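Local atomic coordinates of phosphoribosylaminoimidazole-succinocarboxamide synthase (Pyrococcus horikoshii, PDB entry 4O86), a protein that catalyses the ATP-dependent joining of L-aspartate to a carboxylated aminoimidazole ribonucleotide, forming SAICAR in the de novo synthesis of purines. Residues E89-N94 / I116-Y121; E151-V156 / F174-G179; G168-D173 / W200-K205. All coordinates share one frame; numbering follows the deposited sequence.

Contact 1 of 3, residues E89-N94 / I116-Y121. With C5P (cytidine-5'-monophosphate), chain D; CDP (cytidine-5'-diphosphate), chain C.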
# COMPACT_ATOMS: atom_id res chain seq x y z
N GLU A 89 -4.17 6.50 -9.45
CA GLU A 89 -3.39 7.71 -9.31
C GLU A 89 -2.01 7.23 -8.92
O GLU A 89 -1.86 6.48 -7.95
CB GLU A 89 -4.02 8.64 -8.28
CG GLU A 89 -5.39 9.12 -8.75
CD GLU A 89 -5.96 10.26 -7.93
OE1 GLU A 89 -7.16 10.58 -8.14
OE2 GLU A 89 -5.23 10.84 -7.10
N VAL A 90 -1.01 7.62 -9.71
CA VAL A 90 0.35 7.15 -9.55
C VAL A 90 1.18 8.28 -8.96
O VAL A 90 1.37 9.31 -9.59
CB VAL A 90 0.94 6.66 -10.89
CG1 VAL A 90 2.35 6.11 -10.69
CG2 VAL A 90 0.03 5.60 -11.51
N VAL A 91 1.64 8.10 -7.74
CA VAL A 91 2.34 9.14 -7.04
C VAL A 91 3.85 8.83 -7.00
O VAL A 91 4.25 7.73 -6.60
CB VAL A 91 1.76 9.35 -5.62
CG1 VAL A 91 2.61 10.34 -4.85
CG2 VAL A 91 0.31 9.85 -5.68
N VAL A 92 4.67 9.77 -7.44
CA VAL A 92 6.12 9.64 -7.33
C VAL A 92 6.63 10.65 -6.29
O VAL A 92 6.19 11.78 -6.27
CB VAL A 92 6.80 9.86 -8.70
CG1 VAL A 92 8.28 9.55 -8.61
CG2 VAL A 92 6.15 9.00 -9.78
N ARG A 93 7.54 10.22 -5.41
CA ARG A 93 7.97 11.06 -4.29
C ARG A 93 9.50 11.12 -4.17
O ARG A 93 10.17 10.07 -4.10
CB ARG A 93 7.32 10.58 -2.98
CG ARG A 93 5.93 9.95 -3.17
CD ARG A 93 5.23 9.61 -1.86
NE ARG A 93 4.81 10.82 -1.17
CZ ARG A 93 3.56 11.13 -0.82
NH1 ARG A 93 2.54 10.29 -1.06
NH2 ARG A 93 3.35 12.29 -0.22
N ASN A 94 10.05 12.34 -4.13
CA ASN A 94 11.51 12.57 -3.99
C ASN A 94 11.92 13.04 -2.59
O ASN A 94 13.00 12.69 -2.08
CB ASN A 94 11.99 13.59 -5.03
CG ASN A 94 11.70 13.13 -6.45
OD1 ASN A 94 12.04 12.01 -6.84
ND2 ASN A 94 11.06 13.99 -7.23
N ILE A 116 10.18 7.11 -4.50
CA ILE A 116 9.12 6.19 -4.11
C ILE A 116 7.93 6.34 -5.07
O ILE A 116 7.48 7.44 -5.35
CB ILE A 116 8.64 6.48 -2.67
CG1 ILE A 116 9.72 6.06 -1.66
CG2 ILE A 116 7.31 5.78 -2.37
CD1 ILE A 116 9.36 6.34 -0.22
N VAL A 117 7.42 5.22 -5.56
CA VAL A 117 6.22 5.23 -6.39
C VAL A 117 5.12 4.60 -5.56
O VAL A 117 5.32 3.50 -5.02
CB VAL A 117 6.39 4.43 -7.71
CG1 VAL A 117 5.15 4.58 -8.59
CG2 VAL A 117 7.61 4.91 -8.47
N GLU A 118 3.98 5.27 -5.45
CA GLU A 118 2.82 4.72 -4.78
C GLU A 118 1.64 4.63 -5.75
O GLU A 118 1.44 5.53 -6.59
CB GLU A 118 2.43 5.54 -3.55
CG GLU A 118 3.55 5.75 -2.53
CD GLU A 118 3.20 6.74 -1.43
OE1 GLU A 118 2.27 7.56 -1.61
OE2 GLU A 118 3.84 6.70 -0.37
N LEU A 119 0.87 3.55 -5.63
CA LEU A 119 -0.33 3.35 -6.44
C LEU A 119 -1.56 3.58 -5.59
O LEU A 119 -1.65 3.05 -4.48
CB LEU A 119 -0.37 1.93 -7.01
CG LEU A 119 0.83 1.57 -7.89
CD1 LEU A 119 0.84 0.08 -8.15
CD2 LEU A 119 0.84 2.36 -9.20
N TYR A 120 -2.49 4.37 -6.10
CA TYR A 120 -3.73 4.64 -5.39
C TYR A 120 -4.90 4.22 -6.27
O TYR A 120 -4.91 4.49 -7.46
CB TYR A 120 -3.82 6.13 -5.03
CG TYR A 120 -2.87 6.51 -3.92
CD1 TYR A 120 -3.25 6.40 -2.58
CD2 TYR A 120 -1.59 6.99 -4.21
CE1 TYR A 120 -2.39 6.76 -1.56
CE2 TYR A 120 -0.72 7.34 -3.21
CZ TYR A 120 -1.11 7.22 -1.89
OH TYR A 120 -0.21 7.57 -0.91
N TYR A 121 -5.87 3.54 -5.68
CA TYR A 121 -7.06 3.12 -6.39
C TYR A 121 -8.02 4.30 -6.48
O TYR A 121 -8.57 4.75 -5.46
CB TYR A 121 -7.72 1.91 -5.69
CG TYR A 121 -9.01 1.42 -6.32
CD1 TYR A 121 -9.21 1.51 -7.70
CD2 TYR A 121 -10.02 0.84 -5.54
CE1 TYR A 121 -10.38 1.06 -8.28
CE2 TYR A 121 -11.20 0.39 -6.12
CZ TYR A 121 -11.37 0.51 -7.49
OH TYR A 121 -12.50 0.06 -8.09
O3P C5P D . -1.41 13.63 -0.20
P C5P D . -0.14 12.99 -0.68
O1P C5P D . 1.13 13.50 -0.02
O2P C5P D . -0.20 11.48 -0.74
O5' C5P D . -0.02 13.51 -2.20
C5' C5P D . 1.16 13.28 -2.97
C4' C5P D . 1.13 14.15 -4.22
O4' C5P D . 0.07 13.75 -5.08
C3' C5P D . 0.87 15.61 -3.88
O3' C5P D . 1.68 16.44 -4.72
C2' C5P D . -0.58 15.85 -4.21
O2' C5P D . -0.70 17.19 -4.69
C1' C5P D . -0.86 14.82 -5.29
N1 C5P D . -2.22 14.27 -5.23
C2 C5P D . -3.19 14.64 -6.19
N3 C5P D . -4.43 14.12 -6.14
C4 C5P D . -4.77 13.23 -5.18
C5 C5P D . -3.83 12.84 -4.22
C6 C5P D . -2.55 13.38 -4.27
O2 C5P D . -2.88 15.46 -7.08
N4 C5P D . -6.02 12.71 -5.14
O3B CDP C . -3.35 14.54 0.97
PB CDP C . -2.12 14.88 0.19
O1B CDP C . -2.43 15.70 -1.05
O2B CDP C . -0.96 15.38 1.01
O3A CDP C . -1.64 13.45 -0.39
PA CDP C . -0.11 13.04 -0.72
O1A CDP C . -0.06 11.55 -0.94
O2A CDP C . 0.83 13.63 0.32
O5' CDP C . 0.14 13.79 -2.12
C5' CDP C . 1.12 13.30 -3.04
C4' CDP C . 1.11 14.19 -4.29
O4' CDP C . 0.03 13.82 -5.14
C3' CDP C . 0.88 15.64 -3.92
O3' CDP C . 1.67 16.47 -4.77
C2' CDP C . -0.58 15.90 -4.21
O2' CDP C . -0.71 17.25 -4.66
C1' CDP C . -0.90 14.89 -5.30
N1 CDP C . -2.26 14.34 -5.21
C2 CDP C . -3.22 14.67 -6.19
O2 CDP C . -2.91 15.44 -7.13
N3 CDP C . -4.47 14.14 -6.12
C4 CDP C . -4.80 13.30 -5.12
N4 CDP C . -6.05 12.79 -5.06
C5 CDP C . -3.87 12.97 -4.14
C6 CDP C . -2.59 13.50 -4.21
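Arg93 and Glu118 meet across the antiparallel strands 89-93 and 116-121, their side chains crossing at a slant. Val91 and Glu118 are a hydrogen-bonded pair, with Glu89, Arg93 and Tyr120 on the same, nucleotide-facing side. Arg93 NH1 donates to Glu118 OE1 at 2.8 Å and makes a salt bridge. OE1 lies at the edge of the guanidinium, near its plane. The guanidinium and carboxylate planes are 58° apart, and NH1 reaches OE1 from above the carboxylate. Tyr120 OH donates to the same OE1 from the opposite face, at 2.6 Å. One oxygen is thus clamped between two donors. A bend in the arginine chain at chi3 (71°) brings its end toward Glu118, and Arg93 CD lies 3.5 Å from Glu118 CD.

The guanidinium also grips a nucleotide phosphate. Arg93 NH1 is 2.9 Å from O1A of CDP, and Arg93 NH2 is 2.9 Å from O2A of CDP. CMP occupies the same place and is bound by the same two nitrogens. Beside this, Val91 CG2 touches Tyr120 CE2 at 3.7 Å, oblique to the ring, while Val91 CG1 packs on C5' of the nucleotide. Glu89 OE2 approaches N4 of the CDP base at 2.9 Å; its OE1 is paired with Lys122.

Val90, Val92, Val117 and Leu119 line the other face of the sheet. There Val90 CG1 meets Val117 CG1 at 3.8 Å, and helix 143-165 packs on Val92 and Val117. Glu118 holds Arg93 and Tyr120 holds Glu118, as a second shell: the carboxylate probably balances the arginine charge and keeps the guanidinium turned to the phosphate.

Contact 2 of 3, residues E151-V156 / F174-G179. With CDP (cytidine-5'-diphosphate), chain C; C5P (cytidine-5'-monophosphate), chain D; PO4 (phosphate ion), chain G.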
# COMPACT_ATOMS: atom_id res chain seq x y z
N GLU A 151 7.62 2.49 -14.76
CA GLU A 151 8.75 2.85 -15.63
C GLU A 151 8.55 4.24 -16.22
O GLU A 151 9.43 5.08 -16.12
CB GLU A 151 8.91 1.79 -16.74
CG GLU A 151 9.90 2.13 -17.84
CD GLU A 151 10.10 0.97 -18.80
OE1 GLU A 151 10.99 0.13 -18.57
OE2 GLU A 151 9.33 0.86 -19.78
N ILE A 152 7.38 4.49 -16.82
CA ILE A 152 7.05 5.84 -17.31
C ILE A 152 7.04 6.91 -16.19
O ILE A 152 7.63 7.98 -16.35
CB ILE A 152 5.70 5.86 -18.06
CG1 ILE A 152 5.71 4.88 -19.25
CG2 ILE A 152 5.38 7.26 -18.57
CD1 ILE A 152 4.31 4.36 -19.59
N ALA A 153 6.38 6.62 -15.07
CA ALA A 153 6.30 7.59 -13.97
C ALA A 153 7.70 8.01 -13.48
O ALA A 153 7.94 9.19 -13.22
CB ALA A 153 5.45 7.04 -12.82
N LEU A 154 8.61 7.05 -13.40
CA LEU A 154 9.98 7.31 -12.97
C LEU A 154 10.79 8.11 -13.99
O LEU A 154 11.66 8.91 -13.62
CB LEU A 154 10.70 6.00 -12.62
CG LEU A 154 10.27 5.29 -11.33
CD1 LEU A 154 10.96 3.93 -11.25
CD2 LEU A 154 10.58 6.14 -10.10
N LYS A 155 10.49 7.90 -15.28
CA LYS A 155 11.11 8.70 -16.34
C LYS A 155 10.60 10.14 -16.30
O LYS A 155 11.38 11.09 -16.40
CB LYS A 155 10.88 8.06 -17.72
CG LYS A 155 11.61 8.74 -18.86
CD LYS A 155 11.51 7.96 -20.17
CE LYS A 155 11.85 8.90 -21.33
NZ LYS A 155 11.73 8.29 -22.68
N VAL A 156 9.28 10.28 -16.14
CA VAL A 156 8.65 11.59 -16.02
C VAL A 156 9.27 12.33 -14.83
O VAL A 156 9.64 13.50 -14.95
CB VAL A 156 7.11 11.47 -15.86
CG1 VAL A 156 6.50 12.81 -15.45
CG2 VAL A 156 6.47 10.93 -17.13
N PHE A 174 4.52 14.20 -6.80
CA PHE A 174 3.47 14.55 -7.77
C PHE A 174 2.62 13.34 -8.10
O PHE A 174 3.02 12.20 -7.86
CB PHE A 174 4.07 15.15 -9.07
CG PHE A 174 5.02 14.23 -9.81
CD1 PHE A 174 4.58 13.49 -10.91
CD2 PHE A 174 6.35 14.10 -9.41
CE1 PHE A 174 5.44 12.65 -11.60
CE2 PHE A 174 7.22 13.25 -10.09
CZ PHE A 174 6.76 12.53 -11.19
N LYS A 175 1.44 13.59 -8.66
CA LYS A 175 0.52 12.53 -9.05
C LYS A 175 0.32 12.51 -10.57
O LYS A 175 0.12 13.55 -11.20
CB LYS A 175 -0.83 12.73 -8.34
CG LYS A 175 -1.87 11.64 -8.60
CD LYS A 175 -2.78 11.94 -9.79
CE LYS A 175 -3.72 13.13 -9.51
NZ LYS A 175 -4.51 13.55 -10.72
N LEU A 176 0.34 11.31 -11.15
CA LEU A 176 -0.00 11.12 -12.55
C LEU A 176 -1.20 10.19 -12.72
O LEU A 176 -1.53 9.40 -11.82
CB LEU A 176 1.18 10.53 -13.34
CG LEU A 176 2.51 11.28 -13.31
CD1 LEU A 176 3.58 10.44 -14.00
CD2 LEU A 176 2.39 12.67 -13.93
N GLU A 177 -1.81 10.28 -13.89
CA GLU A 177 -2.83 9.33 -14.31
C GLU A 177 -2.54 8.85 -15.73
O GLU A 177 -1.89 9.55 -16.52
CB GLU A 177 -4.21 9.97 -14.21
CG GLU A 177 -4.62 10.25 -12.78
CD GLU A 177 -6.02 10.81 -12.68
OE1 GLU A 177 -6.86 10.43 -13.51
OE2 GLU A 177 -6.26 11.62 -11.76
N PHE A 178 -3.03 7.66 -16.04
CA PHE A 178 -2.73 6.99 -17.30
C PHE A 178 -3.96 6.32 -17.86
O PHE A 178 -4.88 5.93 -17.12
CB PHE A 178 -1.69 5.88 -17.09
CG PHE A 178 -0.35 6.37 -16.66
CD1 PHE A 178 0.64 6.63 -17.60
CD2 PHE A 178 -0.07 6.56 -15.31
CE1 PHE A 178 1.89 7.06 -17.22
CE2 PHE A 178 1.19 7.00 -14.91
CZ PHE A 178 2.16 7.25 -15.87
N GLY A 179 -3.95 6.15 -19.18
CA GLY A 179 -4.94 5.38 -19.88
C GLY A 179 -4.32 4.64 -21.06
O GLY A 179 -3.14 4.82 -21.39
O3B CDP C . -3.35 14.54 0.97
PB CDP C . -2.12 14.88 0.19
O1B CDP C . -2.43 15.70 -1.05
O2B CDP C . -0.96 15.38 1.01
O3A CDP C . -1.64 13.45 -0.39
PA CDP C . -0.11 13.04 -0.72
O1A CDP C . -0.06 11.55 -0.94
O2A CDP C . 0.83 13.63 0.32
O5' CDP C . 0.14 13.79 -2.12
C5' CDP C . 1.12 13.30 -3.04
C4' CDP C . 1.11 14.19 -4.29
O4' CDP C . 0.03 13.82 -5.14
C3' CDP C . 0.88 15.64 -3.92
O3' CDP C . 1.67 16.47 -4.77
C2' CDP C . -0.58 15.90 -4.21
O2' CDP C . -0.71 17.25 -4.66
C1' CDP C . -0.90 14.89 -5.30
N1 CDP C . -2.26 14.34 -5.21
C2 CDP C . -3.22 14.67 -6.19
O2 CDP C . -2.91 15.44 -7.13
N3 CDP C . -4.47 14.14 -6.12
C4 CDP C . -4.80 13.30 -5.12
N4 CDP C . -6.05 12.79 -5.06
C5 CDP C . -3.87 12.97 -4.14
C6 CDP C . -2.59 13.50 -4.21
O3P C5P D . -1.41 13.63 -0.20
P C5P D . -0.14 12.99 -0.68
O1P C5P D . 1.13 13.50 -0.02
O2P C5P D . -0.20 11.48 -0.74
O5' C5P D . -0.02 13.51 -2.20
C5' C5P D . 1.16 13.28 -2.97
C4' C5P D . 1.13 14.15 -4.22
O4' C5P D . 0.07 13.75 -5.08
C3' C5P D . 0.87 15.61 -3.88
O3' C5P D . 1.68 16.44 -4.72
C2' C5P D . -0.58 15.85 -4.21
O2' C5P D . -0.70 17.19 -4.69
C1' C5P D . -0.86 14.82 -5.29
N1 C5P D . -2.22 14.27 -5.23
C2 C5P D . -3.19 14.64 -6.19
N3 C5P D . -4.43 14.12 -6.14
C4 C5P D . -4.77 13.23 -5.18
C5 C5P D . -3.83 12.84 -4.22
C6 C5P D . -2.55 13.38 -4.27
O2 C5P D . -2.88 15.46 -7.08
N4 C5P D . -6.02 12.71 -5.14
P PO4 G . -7.56 13.99 -8.21
O1 PO4 G . -7.58 12.91 -7.17
O2 PO4 G . -6.33 14.86 -8.09
O3 PO4 G . -7.54 13.36 -9.58
O4 PO4 G . -8.81 14.84 -8.04
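Lys175 NZ is gripped by several acceptors on the sheet face turned from helix 151-156. It makes a salt bridge with Glu177 OE2 at 2.8 Å, reaching that oxygen on its anti side, 27° out of the carboxylate plane. Asp190 is a second carboxylate partner. A phosphate ion, probably from the crystallisation liquor, accepts a bond from Lys175 NZ through O3 at 3.2 Å. Bends at chi2 and chi3 fold the lysine chain under the cytosine of the bound nucleotide. Glu177 OE1 is bonded to O2' of ADP.

The alternation of a strand puts Phe174, Leu176 and Phe178 on the opposite face, toward the helix. Helix 143-165 packs on the antiparallel sheet; the axis of segment 151-156 passes 10.3 Å from that of strand 174-176, the two directions 138° apart. No hydrogen bond links the two segments.

Leu176 CD1 does much of the touching. It sits 3.9 Å from Ala153 CA, and meets Val156 CG1 tip to tip at 4.0 Å. The same methyl lies in plane at the edge of the Phe174 ring. Phe174 CG stands between its backbone N and carbonyl carbon (chi1 60°), which brings CE1 to within 4.0 Å of Val156 CG1. At the other end Ile152 and Phe178 run past one another, pointing opposite ways. Ile152 CG2 meets the edge of that ring, 3.7 Å from Phe178 CE1.

Contact 3 of 3, residues G168-D173 / W200-K205. With C5P (cytidine-5'-monophosphate), chain D; CDP (cytidine-5'-diphosphate), chain C.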
# COMPACT_ATOMS: atom_id res chain seq x y z
N GLY A 168 15.68 26.49 -9.96
CA GLY A 168 15.58 26.75 -8.53
C GLY A 168 14.31 26.18 -7.91
O GLY A 168 13.82 26.70 -6.90
N ILE A 169 13.78 25.12 -8.51
CA ILE A 169 12.56 24.47 -8.00
C ILE A 169 12.79 22.98 -7.73
O ILE A 169 13.25 22.25 -8.60
CB ILE A 169 11.36 24.64 -8.97
CG1 ILE A 169 11.03 26.12 -9.16
CG2 ILE A 169 10.13 23.89 -8.46
CD1 ILE A 169 10.26 26.41 -10.43
N ILE A 170 12.46 22.56 -6.52
CA ILE A 170 12.52 21.16 -6.13
C ILE A 170 11.17 20.50 -6.36
O ILE A 170 10.14 20.97 -5.87
CB ILE A 170 12.93 21.00 -4.66
CG1 ILE A 170 14.26 21.72 -4.40
CG2 ILE A 170 13.03 19.52 -4.29
CD1 ILE A 170 14.57 21.89 -2.92
N LEU A 171 11.18 19.42 -7.13
CA LEU A 171 10.00 18.59 -7.30
C LEU A 171 9.91 17.62 -6.13
O LEU A 171 10.63 16.62 -6.07
CB LEU A 171 10.03 17.89 -8.65
CG LEU A 171 8.88 16.95 -9.04
CD1 LEU A 171 7.54 17.67 -9.15
CD2 LEU A 171 9.24 16.28 -10.35
N VAL A 172 9.03 17.93 -5.19
CA VAL A 172 8.92 17.18 -3.95
C VAL A 172 8.21 15.83 -4.18
O VAL A 172 8.74 14.76 -3.84
CB VAL A 172 8.26 18.06 -2.87
CG1 VAL A 172 7.79 17.26 -1.66
CG2 VAL A 172 9.24 19.15 -2.45
N ASP A 173 7.03 15.88 -4.79
CA ASP A 173 6.29 14.68 -5.21
C ASP A 173 5.26 15.14 -6.21
O ASP A 173 5.16 16.34 -6.46
CB ASP A 173 5.61 13.99 -4.02
CG ASP A 173 4.71 14.94 -3.21
OD1 ASP A 173 4.09 15.84 -3.80
OD2 ASP A 173 4.62 14.77 -1.99
N TRP A 200 8.80 23.16 -4.39
CA TRP A 200 9.43 24.02 -3.39
C TRP A 200 10.51 24.87 -3.98
O TRP A 200 11.31 24.40 -4.79
CB TRP A 200 10.06 23.23 -2.25
CG TRP A 200 9.11 22.53 -1.32
CD1 TRP A 200 7.71 22.59 -1.31
CD2 TRP A 200 9.46 21.65 -0.19
NE1 TRP A 200 7.20 21.82 -0.31
CE2 TRP A 200 8.19 21.23 0.40
CE3 TRP A 200 10.65 21.18 0.34
CZ2 TRP A 200 8.14 20.37 1.50
CZ3 TRP A 200 10.59 20.32 1.45
CH2 TRP A 200 9.37 19.92 2.01
N ASP A 201 10.58 26.14 -3.56
CA ASP A 201 11.72 26.97 -3.93
C ASP A 201 12.99 26.32 -3.36
O ASP A 201 13.02 25.94 -2.19
CB ASP A 201 11.58 28.39 -3.40
CG ASP A 201 12.87 29.19 -3.57
OD1 ASP A 201 13.15 29.60 -4.71
OD2 ASP A 201 13.60 29.36 -2.58
N ALA A 202 14.02 26.18 -4.20
CA ALA A 202 15.27 25.49 -3.82
C ALA A 202 16.01 26.13 -2.64
O ALA A 202 16.64 25.44 -1.84
CB ALA A 202 16.21 25.38 -5.03
N LYS A 203 15.94 27.45 -2.56
CA LYS A 203 16.65 28.21 -1.54
C LYS A 203 15.88 28.22 -0.22
O LYS A 203 16.35 27.71 0.80
CB LYS A 203 16.90 29.63 -2.06
CG LYS A 203 17.70 30.51 -1.12
N THR A 204 14.68 28.80 -0.25
CA THR A 204 13.87 29.00 0.95
C THR A 204 13.09 27.74 1.35
O THR A 204 12.66 27.62 2.49
CB THR A 204 12.84 30.12 0.74
OG1 THR A 204 11.87 29.70 -0.22
CG2 THR A 204 13.53 31.40 0.24
N LYS A 205 12.91 26.83 0.40
CA LYS A 205 12.13 25.59 0.62
C LYS A 205 10.64 25.81 0.90
O LYS A 205 9.97 24.96 1.50
CB LYS A 205 12.81 24.69 1.67
CG LYS A 205 14.02 23.99 1.08
CD LYS A 205 14.93 23.41 2.14
CE LYS A 205 16.39 23.60 1.75
NZ LYS A 205 16.71 23.18 0.35
O3P C5P D . -1.41 13.63 -0.20
P C5P D . -0.14 12.99 -0.68
O1P C5P D . 1.13 13.50 -0.02
O2P C5P D . -0.20 11.48 -0.74
O5' C5P D . -0.02 13.51 -2.20
C5' C5P D . 1.16 13.28 -2.97
C4' C5P D . 1.13 14.15 -4.22
O4' C5P D . 0.07 13.75 -5.08
C3' C5P D . 0.87 15.61 -3.88
O3' C5P D . 1.68 16.44 -4.72
C2' C5P D . -0.58 15.85 -4.21
O2' C5P D . -0.70 17.19 -4.69
C1' C5P D . -0.86 14.82 -5.29
N1 C5P D . -2.22 14.27 -5.23
C2 C5P D . -3.19 14.64 -6.19
N3 C5P D . -4.43 14.12 -6.14
C4 C5P D . -4.77 13.23 -5.18
C5 C5P D . -3.83 12.84 -4.22
C6 C5P D . -2.55 13.38 -4.27
O2 C5P D . -2.88 15.46 -7.08
N4 C5P D . -6.02 12.71 -5.14
O3B CDP C . -3.35 14.54 0.97
PB CDP C . -2.12 14.88 0.19
O1B CDP C . -2.43 15.70 -1.05
O2B CDP C . -0.96 15.38 1.01
O3A CDP C . -1.64 13.45 -0.39
PA CDP C . -0.11 13.04 -0.72
O1A CDP C . -0.06 11.55 -0.94
O2A CDP C . 0.83 13.63 0.32
O5' CDP C . 0.14 13.79 -2.12
C5' CDP C . 1.12 13.30 -3.04
C4' CDP C . 1.11 14.19 -4.29
O4' CDP C . 0.03 13.82 -5.14
C3' CDP C . 0.88 15.64 -3.92
O3' CDP C . 1.67 16.47 -4.77
C2' CDP C . -0.58 15.90 -4.21
O2' CDP C . -0.71 17.25 -4.66
C1' CDP C . -0.90 14.89 -5.30
N1 CDP C . -2.26 14.34 -5.21
C2 CDP C . -3.22 14.67 -6.19
O2 CDP C . -2.91 15.44 -7.13
N3 CDP C . -4.47 14.14 -6.12
C4 CDP C . -4.80 13.30 -5.12
N4 CDP C . -6.05 12.79 -5.06
C5 CDP C . -3.87 12.97 -4.14
C6 CDP C . -2.59 13.50 -4.21
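Ile170 and Trp200 form an antiparallel hydrogen-bonded pair. Ile170 N donates to Trp200 O at 2.8 Å, and Trp200 N returns a bond to Ile170 O at 3.0 Å. Two residues away in each segment, Ala202 N donates to Gly168 O at 2.8 Å, from above the carbonyl plane, 46° out of it.

Asp201 sits where the second strand ends and the chain turns. Its OD2 accepts from Thr204 N at 2.6 Å, nearly along the C-O direction, and from Thr204 OG1 at 2.9 Å. Lys203 N adds a weak bond. The acceptance from the backbone three residues on makes this an Asx motif. With CG anti to the backbone N (chi1 170°), the carboxylate can turn OD2 into the loop while OD1 makes a salt bridge with Arg230 of helix 220-232. With an alanine in place of Asp201, Thr204 N and OG1 would probably lose their shared acceptor and Arg230 its carboxylate mate, leaving the turn less fixed.

Gly168 has a positive phi (69°), which suits the C-prime position of a Schellman motif that closes helix 143-165. The chain passes directly from the helix into strand 169-180, whose first residues pair with strand 197-201 in the antiparallel sheet.

Packing lies beyond these bonds. Val172 CG2 stands over one face of the Trp200 indole, a CH-pi contact 3.5 Å from the centroid of the five-membered ring. Lys205 O lies over the opposite face. Ile170 CD1 lies 3.8 Å from Ala202 CA, and the chain of Lys205 crosses it, while Lys205 NZ bonds to Ala202 O at 3.1 Å.

How the contacts relate
All three contacts use one antiparallel sheet; contacts 1 and 3 pair its strands, and contact 2 packs helix 143-165 on it. Contacts 1 and 2 are close, with centres about 8 Å apart, and Val90 O and Leu176 N probably share a hydrogen bond at 2.7 Å. Contact 3 lies farther off, its centre about 19 Å from that of contact 1 and about 20 Å from that of contact 2. Its segment 168-173 runs straight on into 174-179 of contact 2. A probable hydrogen bond from Asn94 N to Val172 O, 2.8 Å, joins it to contact 1. Around the cytidine nucleotide, contact 1 supplies the phosphate end, contact 2 the base side and contact 3 the ribose, where Asp173 OD1 is 2.7 Å from O3' of CDP.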